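Glucosamine-6-phosphate deaminase (Thermotoga maritima, PDB 1J5X) is a SIS-domain protein whose parallel beta sheets are flanked by helices in an alpha/beta architecture. Local coordinates at residues L68-S71 / Y72-R76. Residues are numbered along the deposited sequence; the frame is centred on the assembly and turned at random.
Sequences LTIS and YYFER
Within the beta-alpha-beta crossover of the SIS domain, the helix that links strand 54-59 to strand 81-86 illustrates how i to i+4 side-chain pairs ride on backbone hydrogen bonds. Ile-70 and Phe-74 form the inner pair: Ile-70 CG1 lies 3.5 Å from Phe-74 CD1, and the Ile-70 CD1 methyl meets the ring at its edge, in the ring plane. Ile-70 CG1 stands anti to its own N (chi1 -173°), which carries that branch along the helix to the phenyl group. The backbone of the same pair is joined by a hydrogen bond from Phe-74 N to Ile-70 O at 2.8 Å. Phe-74 also meets Phe-57 of the preceding strand edge to face, while Ile-70 packs on Leu-171 and Met-172 of helix 162-179. On the flank near helix 222-238, Leu-68 and Tyr-72 run side by side, Leu-68 CD1 being 3.8 Å from Tyr-72 CE2. Leu-68 O is gripped twice, by Tyr-72 N at 3.2 Å and by the Ser-71 hydroxyl. Ser-71 OG sits between its backbone N and carbonyl carbon (chi1 69°), which points it back at the preceding turn, where it donates to Leu-68 O at 2.6 Å, tilted 21° from the carbonyl plane.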
loop_
_atom_site.group_PDB
_atom_site.type_symbol
_atom_site.label_atom_id
_atom_site.label_comp_id
_atom_site.label_asym_id
_atom_site.label_seq_id
_atom_site.Cartn_x
_atom_site.Cartn_y
_atom_site.Cartn_z
ATOM N N LEU A 68 -6.328 1.142 -4.579
ATOM C CA LEU A 68 -7.309 0.290 -3.920
ATOM C C LEU A 68 -7.438 0.677 -2.440
ATOM O O LEU A 68 -8.560 0.896 -1.940
ATOM C CB LEU A 68 -6.896 -1.171 -4.015
ATOM C CG LEU A 68 -7.819 -2.147 -3.311
ATOM C CD1 LEU A 68 -9.229 -2.135 -3.961
ATOM C CD2 LEU A 68 -7.219 -3.561 -3.455
ATOM N N THR A 69 -6.301 0.785 -1.757
ATOM C CA THR A 69 -6.315 1.128 -0.334
ATOM C C THR A 69 -7.004 2.462 -0.067
ATOM O O THR A 69 -7.880 2.545 0.809
ATOM C CB THR A 69 -4.892 1.173 0.224
ATOM O OG1 THR A 69 -4.241 -0.081 -0.096
ATOM C CG2 THR A 69 -4.950 1.313 1.810
ATOM N N ILE A 70 -6.673 3.510 -0.843
ATOM C CA ILE A 70 -7.311 4.778 -0.564
ATOM C C ILE A 70 -8.784 4.787 -0.985
ATOM O O ILE A 70 -9.611 5.442 -0.336
ATOM C CB ILE A 70 -6.465 5.955 -1.176
ATOM C CG1 ILE A 70 -7.022 7.332 -0.742
ATOM C CG2 ILE A 70 -6.422 5.827 -2.701
ATOM C CD1 ILE A 70 -7.004 7.532 0.842
ATOM N N SER A 71 -9.155 4.019 -2.021
ATOM C CA SER A 71 -10.561 3.978 -2.474
ATOM C C SER A 71 -11.455 3.501 -1.285
ATOM O O SER A 71 -12.559 4.056 -1.034
ATOM C CB SER A 71 -10.754 3.043 -3.692
ATOM O OG SER A 71 -10.595 1.660 -3.409
ATOM N N TYR A 72 -10.989 2.503 -0.553
ATOM C CA TYR A 72 -11.811 2.034 0.599
ATOM C C TYR A 72 -11.962 3.190 1.597
ATOM O O TYR A 72 -13.056 3.470 2.112
ATOM C CB TYR A 72 -11.160 0.904 1.405
ATOM C CG TYR A 72 -11.211 -0.489 0.822
ATOM C CD1 TYR A 72 -12.355 -1.257 0.916
ATOM C CD2 TYR A 72 -10.101 -1.038 0.217
ATOM C CE1 TYR A 72 -12.399 -2.555 0.407
ATOM C CE2 TYR A 72 -10.116 -2.299 -0.279
ATOM C CZ TYR A 72 -11.267 -3.068 -0.187
ATOM O OH TYR A 72 -11.276 -4.355 -0.672
ATOM N N TYR A 73 -10.845 3.839 1.930
ATOM C CA TYR A 73 -10.893 4.917 2.917
ATOM C C TYR A 73 -11.760 6.101 2.500
ATOM O O TYR A 73 -12.495 6.691 3.327
ATOM C CB TYR A 73 -9.478 5.378 3.244
ATOM C CG TYR A 73 -9.374 6.143 4.553
ATOM C CD1 TYR A 73 -9.548 5.498 5.777
ATOM C CD2 TYR A 73 -9.147 7.509 4.562
ATOM C CE1 TYR A 73 -9.502 6.202 6.986
ATOM C CE2 TYR A 73 -9.085 8.224 5.759
ATOM C CZ TYR A 73 -9.273 7.576 6.976
ATOM O OH TYR A 73 -9.299 8.281 8.162
ATOM N N PHE A 74 -11.646 6.508 1.246
ATOM C CA PHE A 74 -12.499 7.607 0.759
ATOM C C PHE A 74 -13.986 7.302 0.860
ATOM O O PHE A 74 -14.790 8.152 1.288
ATOM C CB PHE A 74 -12.204 7.945 -0.703
ATOM C CG PHE A 74 -11.295 9.108 -0.839
ATOM C CD1 PHE A 74 -9.997 9.035 -0.351
ATOM C CD2 PHE A 74 -11.722 10.277 -1.489
ATOM C CE1 PHE A 74 -9.129 10.098 -0.509
ATOM C CE2 PHE A 74 -10.860 11.360 -1.653
ATOM C CZ PHE A 74 -9.571 11.277 -1.170
ATOM N N GLU A 75 -14.361 6.103 0.460
ATOM C CA GLU A 75 -15.758 5.714 0.559
ATOM C C GLU A 75 -16.146 5.698 2.046
ATOM O O GLU A 75 -17.248 6.129 2.407
ATOM C CB GLU A 75 -15.987 4.308 0.008
ATOM C CG GLU A 75 -17.431 3.889 0.127
ATOM C CD GLU A 75 -17.785 2.522 -0.529
ATOM O OE1 GLU A 75 -16.961 1.586 -0.527
ATOM O OE2 GLU A 75 -18.926 2.395 -1.023
ATOM N N ARG A 76 -15.256 5.216 2.883
ATOM C CA ARG A 76 -15.534 5.118 4.334
ATOM C C ARG A 76 -15.727 6.493 4.990
ATOM O O ARG A 76 -16.698 6.732 5.745
ATOM C CB ARG A 76 -14.373 4.388 5.042
ATOM C CG ARG A 76 -14.598 4.161 6.560
ATOM C CD ARG A 76 -13.454 3.457 7.264
ATOM N NE ARG A 76 -13.103 2.154 6.666
ATOM C CZ ARG A 76 -13.809 1.035 6.807
ATOM N NH1 ARG A 76 -14.937 1.033 7.539
ATOM N NH2 ARG A 76 -13.407 -0.104 6.212
#